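AgaA (PDB 6HLX) binds the opine agropinic acid and serves, as the periplasmic binding protein of an ABC transporter, in its import into Agrobacterium. Local coordinates at residues A[51-56]-A[62-67]; A[67-70]-A[76-79]; A[197-202]-A[216-221]; A[203-206]-A[210-213]; A[238-243]-A[390-395]. One frame throughout, in Å; residues are numbered along the deposited sequence.

Contact 1 of 5, residues A[51-56]-A[62-67]; sequences ESYEVS and FTFHLR. With ZN (zinc ion), chain R; ACT (acetate ion), chain H.
Glu54 and Thr63 form a hydrogen-bonded pair at the heart of a beta hairpin, in which strands 45-55 and 61-66 run antiparallel within a five-stranded sheet. Each backbone N donates to the other's carbonyl O in the carbonyl plane, Glu54 N to Thr63 O and Thr63 N to Glu54 O, both at 2.8 Å. At the far end Glu51 and Ser52 both face His65 in a classic beta bulge; their two N-H groups reach His65 O weakly, while His65 N donates firmly to Ser52 O at 2.9 Å. The face carrying Ser52, Glu54, Thr63 and His65 binds zinc. Glu54 chelates it through OE1 and OE2, at 2.2 and 2.1 Å, and His65 NE2 binds the same ion at 2.0 Å, with carboxylate and imidazole planes 65° apart. The bend in Glu54 at chi2 (140°) lays OE2 beside Thr63 CB. The other face is apolar: Tyr53 CB rests on Phe64 CD1, Val55 lies alongside Phe62, and helix 127-131 packs on Tyr53, Phe62 and Phe64. An acetate, probably from the crystallisation liquor, accepts from Tyr53 N and lies over one face of its ring. Arg67, its NE and NH2 held by Glu48 O and Pro47 O, turns one guanidinium face to Glu51 CA, 3.8 Å above its plane.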
# COMPACT_ATOMS: atom_id res chain seq x y z
N GLU A 51 5.95 -19.36 14.47
CA GLU A 51 7.37 -19.50 14.85
C GLU A 51 8.18 -20.11 13.69
O GLU A 51 9.39 -19.90 13.56
CB GLU A 51 7.49 -20.41 16.06
CG GLU A 51 8.88 -20.44 16.64
CD GLU A 51 8.97 -21.07 18.01
OE1 GLU A 51 10.07 -21.03 18.60
OE2 GLU A 51 7.94 -21.61 18.50
N SER A 52 7.52 -20.94 12.88
CA SER A 52 8.13 -21.54 11.71
C SER A 52 7.04 -21.87 10.72
O SER A 52 5.87 -21.99 11.09
CB SER A 52 8.90 -22.80 12.07
OG SER A 52 8.04 -23.92 12.08
N TYR A 53 7.43 -22.07 9.47
CA TYR A 53 6.49 -22.45 8.44
C TYR A 53 7.16 -23.32 7.39
O TYR A 53 8.37 -23.21 7.15
CB TYR A 53 5.76 -21.25 7.83
CG TYR A 53 6.67 -20.22 7.21
CD1 TYR A 53 7.07 -20.33 5.88
CD2 TYR A 53 7.11 -19.12 7.93
CE1 TYR A 53 7.92 -19.39 5.30
CE2 TYR A 53 7.97 -18.17 7.36
CZ TYR A 53 8.37 -18.32 6.04
OH TYR A 53 9.19 -17.40 5.45
N GLU A 54 6.36 -24.19 6.80
CA GLU A 54 6.83 -25.13 5.80
C GLU A 54 6.02 -24.93 4.53
O GLU A 54 4.79 -24.84 4.59
CB GLU A 54 6.67 -26.57 6.31
CG GLU A 54 7.51 -26.88 7.55
CD GLU A 54 6.84 -27.73 8.61
OE1 GLU A 54 7.43 -27.87 9.69
OE2 GLU A 54 5.73 -28.27 8.36
N VAL A 55 6.70 -24.83 3.39
CA VAL A 55 6.07 -24.63 2.08
C VAL A 55 6.41 -25.83 1.22
O VAL A 55 7.59 -26.16 1.08
CB VAL A 55 6.52 -23.30 1.41
CG1 VAL A 55 5.85 -23.11 0.04
CG2 VAL A 55 6.25 -22.09 2.32
N SER A 56 5.38 -26.48 0.64
CA SER A 56 5.60 -27.64 -0.22
C SER A 56 6.44 -27.25 -1.47
O SER A 56 6.50 -26.07 -1.81
CB SER A 56 4.28 -28.28 -0.61
OG SER A 56 3.52 -27.42 -1.45
N PHE A 62 0.93 -25.32 2.80
CA PHE A 62 1.66 -24.48 3.76
C PHE A 62 1.33 -24.92 5.17
O PHE A 62 0.14 -25.05 5.50
CB PHE A 62 1.24 -23.00 3.56
CG PHE A 62 1.56 -22.42 2.19
CD1 PHE A 62 0.80 -22.78 1.07
CD2 PHE A 62 2.61 -21.52 2.02
CE1 PHE A 62 1.15 -22.32 -0.21
CE2 PHE A 62 2.94 -21.05 0.74
CZ PHE A 62 2.19 -21.43 -0.36
N THR A 63 2.34 -25.14 6.00
CA THR A 63 2.08 -25.49 7.41
C THR A 63 2.68 -24.41 8.26
O THR A 63 3.86 -24.10 8.09
CB THR A 63 2.66 -26.86 7.80
OG1 THR A 63 2.07 -27.86 6.98
CG2 THR A 63 2.38 -27.21 9.28
N PHE A 64 1.91 -23.88 9.20
CA PHE A 64 2.40 -22.86 10.14
C PHE A 64 2.39 -23.43 11.52
O PHE A 64 1.35 -23.93 11.98
CB PHE A 64 1.52 -21.60 10.10
CG PHE A 64 1.54 -20.96 8.73
CD1 PHE A 64 2.49 -20.00 8.41
CD2 PHE A 64 0.63 -21.35 7.75
CE1 PHE A 64 2.56 -19.45 7.13
CE2 PHE A 64 0.69 -20.80 6.46
CZ PHE A 64 1.65 -19.85 6.17
N HIS A 65 3.55 -23.37 12.19
CA HIS A 65 3.68 -23.82 13.58
C HIS A 65 3.65 -22.58 14.44
O HIS A 65 4.54 -21.74 14.35
CB HIS A 65 4.95 -24.64 13.75
CG HIS A 65 4.83 -25.97 13.09
ND1 HIS A 65 4.00 -26.96 13.59
CD2 HIS A 65 5.42 -26.43 11.96
CE1 HIS A 65 4.15 -28.00 12.78
NE2 HIS A 65 5.00 -27.72 11.79
N LEU A 66 2.56 -22.40 15.19
CA LEU A 66 2.35 -21.17 15.94
C LEU A 66 3.24 -21.02 17.16
O LEU A 66 3.46 -21.95 17.92
CB LEU A 66 0.87 -20.99 16.35
CG LEU A 66 -0.17 -21.04 15.23
CD1 LEU A 66 -1.56 -20.77 15.80
CD2 LEU A 66 0.16 -20.04 14.08
N ARG A 67 3.74 -19.79 17.33
CA ARG A 67 4.55 -19.36 18.46
C ARG A 67 3.63 -19.29 19.69
O ARG A 67 2.42 -19.09 19.54
CB ARG A 67 5.06 -17.93 18.13
CG ARG A 67 6.14 -17.40 19.04
CD ARG A 67 6.55 -16.01 18.60
NE ARG A 67 7.25 -15.97 17.31
CZ ARG A 67 8.53 -16.29 17.14
NH1 ARG A 67 9.26 -16.71 18.16
NH2 ARG A 67 9.08 -16.19 15.93
ZN ZN R . 5.61 -29.01 10.32
C ACT H . 10.99 -20.81 8.08
O ACT H . 10.25 -21.12 9.07
OXT ACT H . 11.35 -21.58 7.12
CH3 ACT H . 11.51 -19.36 8.00
O HOH W 1 11.29 -18.54 14.95
O HOH W 2 6.03 -23.36 17.66

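Contact 2 of 5, residues A[67-70]-A[76-79]; sequences RQAK and TVTS
Ala69 and Val77 hold together the two arms of a loop that leads from strand 61-66 to helix 79-90, next to a single beta bridge between Lys70 and Thr76. The tight part is here. Val77 N donates almost straight to Ala69 O, at 2.9 Å and 178°, though it approaches tilted from the carbonyl plane. The same oxygen is flanked by the valine side chain, with CG2 3.6 Å away; this methyl lies beside the backbone N (chi1 of CG1 177°), which also brings it to 4.0 Å from Ala69 CB. Leu49 and Tyr181 back the alanine, and Phe71 touches the valine. On the Arg67 side of this bond a water bridges the arms: Ala69 N donates to it at 3.1 Å, and Arg67 O and Val77 O each lie 2.8 Å from it. Thr78 then takes the N-cap position of helix 79-90, its backbone N bonded to Asp81 OD2. The outer side is loose. Gln68 NE2 and Lys70 NZ both bond to one glycerol oxygen, probably from the crystallisation liquor. Gln68, bent at chi2, crosses Thr76 at about a right angle, its NE2 4.1 Å from Thr76 CG2.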
# COMPACT_ATOMS: atom_id res chain seq x y z
N ARG A 67 3.74 -19.79 17.33
CA ARG A 67 4.55 -19.36 18.46
C ARG A 67 3.63 -19.29 19.69
O ARG A 67 2.42 -19.09 19.54
CB ARG A 67 5.06 -17.93 18.13
CG ARG A 67 6.14 -17.40 19.04
CD ARG A 67 6.55 -16.01 18.60
NE ARG A 67 7.25 -15.97 17.31
CZ ARG A 67 8.53 -16.29 17.14
NH1 ARG A 67 9.26 -16.71 18.16
NH2 ARG A 67 9.08 -16.19 15.93
N GLN A 68 4.20 -19.43 20.89
CA GLN A 68 3.42 -19.21 22.11
C GLN A 68 3.22 -17.68 22.19
O GLN A 68 4.19 -16.93 22.25
CB GLN A 68 4.17 -19.73 23.36
CG GLN A 68 3.50 -19.33 24.68
CD GLN A 68 2.06 -19.75 24.81
OE1 GLN A 68 1.69 -20.90 24.51
NE2 GLN A 68 1.21 -18.83 25.28
N ALA A 69 1.98 -17.23 22.08
CA ALA A 69 1.69 -15.80 22.04
C ALA A 69 0.30 -15.53 22.58
O ALA A 69 -0.56 -16.40 22.56
CB ALA A 69 1.78 -15.31 20.58
N LYS A 70 0.08 -14.29 23.08
CA LYS A 70 -1.22 -13.90 23.59
C LYS A 70 -1.77 -12.68 22.87
O LYS A 70 -1.01 -11.84 22.37
CB LYS A 70 -1.12 -13.57 25.10
CG LYS A 70 -0.98 -14.83 25.97
CD LYS A 70 -1.15 -14.47 27.43
CE LYS A 70 -1.29 -15.69 28.32
NZ LYS A 70 0.02 -16.38 28.52
N THR A 76 -4.99 -16.84 24.49
CA THR A 76 -3.87 -17.40 23.73
C THR A 76 -4.15 -17.39 22.24
O THR A 76 -5.29 -17.64 21.82
CB THR A 76 -3.57 -18.82 24.25
OG1 THR A 76 -3.22 -18.71 25.62
CG2 THR A 76 -2.41 -19.50 23.50
N VAL A 77 -3.13 -17.11 21.44
CA VAL A 77 -3.27 -17.14 19.97
C VAL A 77 -3.34 -18.60 19.55
O VAL A 77 -2.44 -19.38 19.88
CB VAL A 77 -2.11 -16.41 19.26
CG1 VAL A 77 -2.25 -16.53 17.73
CG2 VAL A 77 -2.05 -14.94 19.67
N THR A 78 -4.41 -18.99 18.84
CA THR A 78 -4.58 -20.39 18.44
C THR A 78 -4.89 -20.48 16.95
O THR A 78 -5.23 -19.48 16.30
CB THR A 78 -5.70 -21.08 19.24
OG1 THR A 78 -6.96 -20.60 18.79
CG2 THR A 78 -5.56 -20.90 20.77
N SER A 79 -4.85 -21.72 16.43
CA SER A 79 -5.14 -21.99 15.03
C SER A 79 -6.57 -21.62 14.63
O SER A 79 -6.79 -21.20 13.48
CB SER A 79 -4.84 -23.44 14.69
OG SER A 79 -5.55 -24.31 15.55
O HOH W 3 0.11 -19.41 21.02

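Contact 3 of 5, residues A[197-202]-A[216-221]; sequences SDENTR and YVPAKD. With G9Z (agropinic acid), chain E; EDO (1,2-ethanediol), chain B.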
# COMPACT_ATOMS: atom_id res chain seq x y z
N SER A 197 -3.93 16.63 9.11
CA SER A 197 -4.35 16.56 7.72
C SER A 197 -3.79 17.68 6.83
O SER A 197 -3.64 17.48 5.62
CB SER A 197 -5.87 16.50 7.63
OG SER A 197 -6.26 15.34 8.35
N ASP A 198 -3.47 18.85 7.42
CA ASP A 198 -2.87 19.94 6.64
C ASP A 198 -1.34 19.70 6.77
O ASP A 198 -0.81 19.75 7.89
CB ASP A 198 -3.28 21.31 7.21
CG ASP A 198 -2.52 22.45 6.55
OD1 ASP A 198 -1.31 22.58 6.81
OD2 ASP A 198 -3.14 23.20 5.77
N GLU A 199 -0.63 19.46 5.64
CA GLU A 199 0.80 19.10 5.70
C GLU A 199 1.69 20.21 6.26
O GLU A 199 2.72 19.90 6.89
CB GLU A 199 1.33 18.57 4.35
CG GLU A 199 1.21 19.55 3.20
CD GLU A 199 1.16 18.85 1.86
OE1 GLU A 199 2.11 19.05 1.06
OE2 GLU A 199 0.20 18.07 1.61
N ASN A 200 1.28 21.47 6.11
CA ASN A 200 2.04 22.59 6.69
C ASN A 200 1.94 22.56 8.21
O ASN A 200 2.97 22.73 8.89
CB ASN A 200 1.63 23.93 6.10
CG ASN A 200 1.96 23.98 4.63
OD1 ASN A 200 3.10 23.74 4.23
ND2 ASN A 200 0.96 24.20 3.79
N THR A 201 0.73 22.26 8.76
CA THR A 201 0.61 22.12 10.22
C THR A 201 1.44 20.91 10.70
O THR A 201 2.02 20.96 11.79
CB THR A 201 -0.86 21.97 10.70
OG1 THR A 201 -1.36 20.68 10.34
CG2 THR A 201 -1.76 23.08 10.19
N ARG A 202 1.50 19.83 9.88
CA ARG A 202 2.26 18.65 10.24
C ARG A 202 3.77 18.96 10.36
O ARG A 202 4.39 18.60 11.36
CB ARG A 202 2.00 17.51 9.25
CG ARG A 202 2.57 16.19 9.73
CD ARG A 202 2.00 15.01 8.96
NE ARG A 202 2.35 14.99 7.53
CZ ARG A 202 1.55 15.34 6.53
NH1 ARG A 202 0.33 15.84 6.79
NH2 ARG A 202 1.95 15.22 5.27
N TYR A 216 4.90 11.36 5.51
CA TYR A 216 4.60 12.13 4.31
C TYR A 216 5.22 13.54 4.35
O TYR A 216 4.52 14.54 4.25
CB TYR A 216 3.08 12.19 4.08
CG TYR A 216 2.53 10.92 3.47
CD1 TYR A 216 2.09 9.88 4.28
CD2 TYR A 216 2.33 10.81 2.10
CE1 TYR A 216 1.54 8.72 3.73
CE2 TYR A 216 1.77 9.66 1.53
CZ TYR A 216 1.38 8.61 2.36
OH TYR A 216 0.79 7.48 1.81
N VAL A 217 6.54 13.62 4.56
CA VAL A 217 7.21 14.92 4.58
C VAL A 217 7.04 15.52 3.19
O VAL A 217 7.44 14.87 2.21
CB VAL A 217 8.71 14.79 4.94
CG1 VAL A 217 9.42 16.14 4.81
CG2 VAL A 217 8.88 14.20 6.34
N PRO A 218 6.47 16.73 3.06
CA PRO A 218 6.31 17.31 1.70
C PRO A 218 7.66 17.60 1.06
O PRO A 218 8.61 17.98 1.76
CB PRO A 218 5.54 18.61 1.95
CG PRO A 218 4.90 18.43 3.31
CD PRO A 218 5.90 17.62 4.09
N ALA A 219 7.75 17.42 -0.27
CA ALA A 219 8.99 17.66 -1.03
C ALA A 219 9.54 19.07 -0.82
O ALA A 219 10.75 19.23 -0.73
CB ALA A 219 8.74 17.42 -2.52
N LYS A 220 8.66 20.08 -0.68
CA LYS A 220 9.15 21.46 -0.49
C LYS A 220 9.88 21.67 0.86
O LYS A 220 10.65 22.63 1.00
CB LYS A 220 8.02 22.49 -0.67
CG LYS A 220 6.97 22.43 0.43
CD LYS A 220 6.00 23.60 0.38
CE LYS A 220 5.37 23.81 1.74
NZ LYS A 220 4.72 22.56 2.27
N ASP A 221 9.60 20.81 1.85
CA ASP A 221 10.20 20.93 3.20
C ASP A 221 11.36 19.95 3.46
O ASP A 221 12.01 20.05 4.50
CB ASP A 221 9.11 20.73 4.27
CG ASP A 221 7.94 21.69 4.13
OD1 ASP A 221 8.14 22.90 4.33
OD2 ASP A 221 6.83 21.22 3.80
OAM G9Z E . -2.75 6.45 1.92
CAB G9Z E . -2.41 7.27 1.06
CAC G9Z E . -2.54 8.67 1.23
CB G9Z E . -1.97 9.32 -0.07
CA G9Z E . -1.70 8.16 -1.01
C G9Z E . -0.37 8.22 -1.53
O G9Z E . 0.57 7.72 -0.85
N G9Z E . -1.99 6.94 -0.18
CAG G9Z E . -1.73 5.52 -0.64
CAH G9Z E . -2.86 5.04 -1.55
OAP G9Z E . -2.83 5.87 -2.71
CAI G9Z E . -2.70 3.57 -1.95
OAQ G9Z E . -2.30 2.80 -0.79
CAJ G9Z E . -4.05 2.97 -2.46
OAR G9Z E . -3.86 1.59 -2.83
CAK G9Z E . -4.76 3.73 -3.61
OAT G9Z E . -6.10 3.23 -3.77
CAL G9Z E . -3.97 3.68 -4.93
OAS G9Z E . -4.61 4.52 -5.92
OXT G9Z E . -0.19 8.79 -2.64
C1 EDO B . 5.04 15.50 -1.53
O1 EDO B . 6.34 15.04 -1.69
C2 EDO B . 5.00 17.02 -1.54
O2 EDO B . 5.05 17.52 -2.84
O HOH W 4 3.75 20.97 0.17
O HOH W 5 5.75 23.87 5.33
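Glu199 sets CG between its backbone N and carbonyl carbon (chi1 60°), and from there its extended chain slides past Pro218 in the opposite direction, with OE1 3.6 Å from Pro218 CB. Lys220 leaves its own backbone in the same way but bends at the last torsion (chi4 -55°), which swings NZ across Asn200 and onto OD1, 2.8 Å away. That ammonium has further partners: Asp221 OD2, in a salt bridge of 2.9 Å on the syn side of the carboxylate, and a water shared with Glu199 OE1. A second water ties Asn200 OD1 to Asp221 OD1, while Glu199 OE2 accepts from Ser333 N. Together these bonds fasten the loop 216-221 to the first turn of helix 199-207. Asp198 is the N-cap of this helix, its OD1 accepting from Thr201 N, and the helix is the connection of a beta-alpha-beta crossover from strand 190-195 to strand 213-214 in one lobe of the periplasmic binding protein fold. Deeper in, Arg202 works on backbone oxygens. NH2 donates to Tyr216 O at 2.8 Å and 163°, with the acceptor close to the guanidinium plane, and NE and NH1 take Asp215 O and Tyr196 O. The arginine thus grips the chain where Tyr216 adopts left-handed backbone angles. From this anchored backbone the tyrosine reaches into the agropinic acid pocket beside Thr23; its OH donates to the carboxylate atom O of the ligand at 2.7 Å, and that oxygen lies at the edge of the ring, in its plane.

Contact 4 of 5, residues A[203-206]-A[210-213]; sequences VNAL and DVDI. With ZN (zinc ion), chain Q.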
# COMPACT_ATOMS: atom_id res chain seq x y z
N VAL A 203 4.33 19.64 9.34
CA VAL A 203 5.74 20.04 9.32
C VAL A 203 5.99 21.01 10.48
O VAL A 203 6.98 20.85 11.23
CB VAL A 203 6.12 20.65 7.96
CG1 VAL A 203 7.49 21.33 8.01
CG2 VAL A 203 6.11 19.57 6.88
N ASN A 204 5.07 21.98 10.67
CA ASN A 204 5.23 22.94 11.79
C ASN A 204 5.20 22.26 13.17
O ASN A 204 5.91 22.69 14.08
CB ASN A 204 4.20 24.05 11.71
CG ASN A 204 4.69 25.30 12.44
OD1 ASN A 204 5.83 25.75 12.27
ND2 ASN A 204 3.84 25.87 13.28
N ALA A 205 4.40 21.19 13.31
CA ALA A 205 4.36 20.44 14.58
C ALA A 205 5.73 19.82 14.88
O ALA A 205 6.14 19.81 16.04
CB ALA A 205 3.30 19.35 14.52
N LEU A 206 6.43 19.31 13.84
CA LEU A 206 7.77 18.77 14.06
C LEU A 206 8.77 19.90 14.39
O LEU A 206 9.52 19.81 15.37
CB LEU A 206 8.27 17.99 12.83
CG LEU A 206 9.61 17.26 13.09
CD1 LEU A 206 9.42 16.00 13.96
CD2 LEU A 206 10.33 16.98 11.79
N ASP A 210 6.23 19.97 18.81
CA ASP A 210 4.99 19.39 19.31
C ASP A 210 4.90 17.87 19.08
O ASP A 210 4.15 17.21 19.79
CB ASP A 210 3.77 20.06 18.66
CG ASP A 210 3.58 21.51 19.04
OD1 ASP A 210 3.96 21.89 20.16
OD2 ASP A 210 3.03 22.27 18.22
N VAL A 211 5.61 17.34 18.05
CA VAL A 211 5.62 15.89 17.75
C VAL A 211 7.07 15.42 17.59
O VAL A 211 7.95 16.24 17.34
CB VAL A 211 4.77 15.47 16.52
CG1 VAL A 211 3.29 15.70 16.76
CG2 VAL A 211 5.25 16.15 15.24
N ASP A 212 7.28 14.09 17.65
CA ASP A 212 8.62 13.50 17.59
C ASP A 212 8.95 12.87 16.24
O ASP A 212 10.12 12.74 15.91
CB ASP A 212 8.75 12.46 18.69
CG ASP A 212 8.42 13.05 20.04
OD1 ASP A 212 8.95 14.14 20.35
OD2 ASP A 212 7.59 12.47 20.75
N ILE A 213 7.93 12.42 15.51
CA ILE A 213 8.05 11.85 14.16
C ILE A 213 6.89 12.35 13.32
O ILE A 213 5.80 12.50 13.85
CB ILE A 213 8.01 10.27 14.20
CG1 ILE A 213 9.10 9.68 15.11
CG2 ILE A 213 8.09 9.63 12.75
CD1 ILE A 213 9.12 8.11 15.10
ZN ZN Q . 7.56 13.49 22.58
O HOH W 6 6.29 12.54 23.56
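The peptide carbonyl of Ala205 is met by two donors from different directions: Asp210 N comes nearly along the C=O axis at 2.8 Å, whereas Val211 N sits above the carbonyl plane, 57° out of it, at 3.2 Å. Both bonds span the reversal at the C-terminal end of helix 199-207, in the beta-alpha-beta crossover that carries the chain from strand 190-195 over to the parallel strand 213-214, with strand 3-8 between the two. Spanning five and six residues, they draw the outgoing chain back against the last turns of the helix. Apolar packing lines the inside of this reversal. Val211 places CG2 between its backbone N and carbonyl carbon, which brings the methyl against the helix backbone, 3.7 Å from Leu206 N and 3.8 Å from Ala205 CB. Tyr196 touches both Ala205 and Val211. Leu206 starts out away from the segment 210-213, yet its CD1 returns to within 3.7 Å of Val211 O, a buried oxygen that has no polar partner in the model; the same side chain packs on Ala457 and Lys459 of strand 456-459. Beyond the valine the chain joins the sheet, Asp212 and Ile213 bonding to strand 3-8. The Asp212 side chain leaves the backbone away from the helix, and its carboxylate binds a zinc ion that also binds His488 and His490, from a C-terminal histidine run consistent with a purification tag. Tyr5 N donates to Asp212 OD2 and so steadies the carboxylate. A water binds the zinc at 1.9 Å, and Asp212 OD2 lies 2.1 Å from the zinc.

Contact 5 of 5, residues A[238-243]-A[390-395]; sequences GPFMGL and SNYYYG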
# COMPACT_ATOMS: atom_id res chain seq x y z
N GLY A 238 10.52 4.62 -3.11
CA GLY A 238 9.73 3.44 -3.45
C GLY A 238 8.46 3.62 -4.26
O GLY A 238 8.26 2.85 -5.21
N PRO A 239 7.58 4.58 -3.91
CA PRO A 239 6.30 4.66 -4.64
C PRO A 239 6.39 5.32 -6.00
O PRO A 239 7.35 6.02 -6.31
CB PRO A 239 5.38 5.47 -3.70
CG PRO A 239 6.15 5.61 -2.36
CD PRO A 239 7.61 5.55 -2.79
N PHE A 240 5.35 5.09 -6.80
CA PHE A 240 5.23 5.72 -8.11
C PHE A 240 3.90 6.51 -8.16
O PHE A 240 2.98 6.25 -7.37
CB PHE A 240 5.28 4.66 -9.25
CG PHE A 240 4.42 3.44 -9.01
CD1 PHE A 240 3.03 3.50 -9.15
CD2 PHE A 240 4.99 2.22 -8.66
CE1 PHE A 240 2.23 2.37 -8.89
CE2 PHE A 240 4.19 1.09 -8.43
CZ PHE A 240 2.82 1.17 -8.54
N MET A 241 3.82 7.45 -9.10
CA MET A 241 2.61 8.22 -9.42
C MET A 241 2.15 7.78 -10.80
O MET A 241 2.97 7.65 -11.71
CB MET A 241 2.86 9.75 -9.44
CG MET A 241 3.26 10.32 -8.08
SD MET A 241 2.05 10.05 -6.77
CE MET A 241 0.71 11.04 -7.36
N GLY A 242 0.85 7.64 -10.98
CA GLY A 242 0.30 7.23 -12.27
C GLY A 242 -1.21 7.36 -12.29
O GLY A 242 -1.77 8.20 -11.57
N LEU A 243 -1.88 6.54 -13.12
CA LEU A 243 -3.33 6.58 -13.21
C LEU A 243 -3.91 5.18 -13.25
O LEU A 243 -3.36 4.31 -13.92
CB LEU A 243 -3.76 7.31 -14.51
CG LEU A 243 -3.51 8.82 -14.59
CD1 LEU A 243 -3.64 9.30 -16.03
CD2 LEU A 243 -4.52 9.60 -13.70
N SER A 390 0.10 -8.97 -9.84
CA SER A 390 -1.27 -9.53 -9.94
C SER A 390 -2.29 -8.59 -9.31
O SER A 390 -3.39 -8.43 -9.83
CB SER A 390 -1.37 -10.88 -9.26
OG SER A 390 -0.89 -11.90 -10.12
N ASN A 391 -1.91 -7.96 -8.19
CA ASN A 391 -2.77 -7.04 -7.48
C ASN A 391 -3.20 -5.85 -8.38
O ASN A 391 -4.33 -5.38 -8.28
CB ASN A 391 -2.09 -6.58 -6.21
CG ASN A 391 -2.89 -5.60 -5.38
OD1 ASN A 391 -4.10 -5.79 -5.10
ND2 ASN A 391 -2.23 -4.53 -5.00
N TYR A 392 -2.30 -5.44 -9.30
CA TYR A 392 -2.54 -4.35 -10.26
C TYR A 392 -3.23 -4.80 -11.55
O TYR A 392 -4.03 -4.05 -12.10
CB TYR A 392 -1.19 -3.68 -10.62
CG TYR A 392 -0.72 -2.74 -9.54
CD1 TYR A 392 -0.16 -3.23 -8.35
CD2 TYR A 392 -0.85 -1.37 -9.68
CE1 TYR A 392 0.20 -2.37 -7.32
CE2 TYR A 392 -0.48 -0.50 -8.66
CZ TYR A 392 0.05 -1.00 -7.48
OH TYR A 392 0.34 -0.14 -6.46
N TYR A 393 -2.85 -5.98 -12.09
CA TYR A 393 -3.24 -6.41 -13.44
C TYR A 393 -4.22 -7.56 -13.59
O TYR A 393 -4.82 -7.68 -14.66
CB TYR A 393 -1.96 -6.79 -14.22
CG TYR A 393 -1.12 -5.58 -14.60
CD1 TYR A 393 -0.19 -5.04 -13.71
CD2 TYR A 393 -1.26 -4.98 -15.85
CE1 TYR A 393 0.55 -3.92 -14.05
CE2 TYR A 393 -0.50 -3.87 -16.21
CZ TYR A 393 0.39 -3.33 -15.29
OH TYR A 393 1.14 -2.22 -15.62
N TYR A 394 -4.30 -8.46 -12.61
CA TYR A 394 -5.13 -9.66 -12.76
C TYR A 394 -6.62 -9.32 -12.85
O TYR A 394 -7.06 -8.32 -12.30
CB TYR A 394 -4.90 -10.60 -11.57
CG TYR A 394 -5.25 -12.04 -11.87
CD1 TYR A 394 -4.39 -12.85 -12.60
CD2 TYR A 394 -6.47 -12.58 -11.46
CE1 TYR A 394 -4.71 -14.17 -12.90
CE2 TYR A 394 -6.81 -13.90 -11.76
CZ TYR A 394 -5.90 -14.70 -12.45
OH TYR A 394 -6.21 -16.02 -12.74
N GLY A 395 -7.38 -10.20 -13.48
CA GLY A 395 -8.83 -10.12 -13.48
C GLY A 395 -9.31 -10.77 -12.19
O GLY A 395 -9.11 -10.22 -11.09
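Phe240, the first residue of strand 240-245, makes the whole contact by meeting Tyr392 of helix 388-393. Just before it, Pro239 bonds by its backbone to Arg452; Phe240 itself bonds to Ser379, the last residue of the neighbouring strand 374-379. Phe240 sets CG between its backbone N and carbonyl carbon (chi1 46°) and so aims the ring at the helix, while Tyr392 arrives from the opposite direction. The ring planes stand 65° apart with centroids 5.7 Å from each other, an oblique meeting. Phe240 CZ comes closest, 3.7 Å from Tyr392 CZ and 3.5 Å from Tyr392 OH. That hydroxyl is held by Leu380 O and Ser379 OG, so the phenylalanine packs against a tyrosine already fixed to the end of strand 374-379. Met377 touches both rings, and Trp451 and Ala286 close in on Phe240. After it, Met241 pairs with strand 446-451 and Gly242 with Met377 as the strand runs on toward the ligand-binding Gln244. The Tyr392 side chain lies about 6 Å from agropinic acid, consistent with a second-shell position for this buried aromatic pair, where a helix packs on the mixed sheet of a periplasmic binding protein lobe.

Contacts 1 and 2 follow each other directly along the chain, sharing Arg67; their centres are 13 Å apart, and Leu66 of the hairpin packs against the start of helix 79-90. Contacts 3 and 4 make a second pair, 10 Å apart, at the two ends of helix 199-207, with contact 4 nested inside the loop that contact 3 closes and Val203 touching Pro218 and Asp221. The centres of contacts 1 and 3 are 42 Å apart, on opposite sides of the chain's centre. Contact 5, on the six-stranded mixed sheet that holds strand 240-245, is nearest the middle and about 7 Å from contact 3 between nearest atoms. Agropinic acid lies between these last two, touched directly by Tyr216, while the zinc sites of contacts 1 and 4 are peripheral.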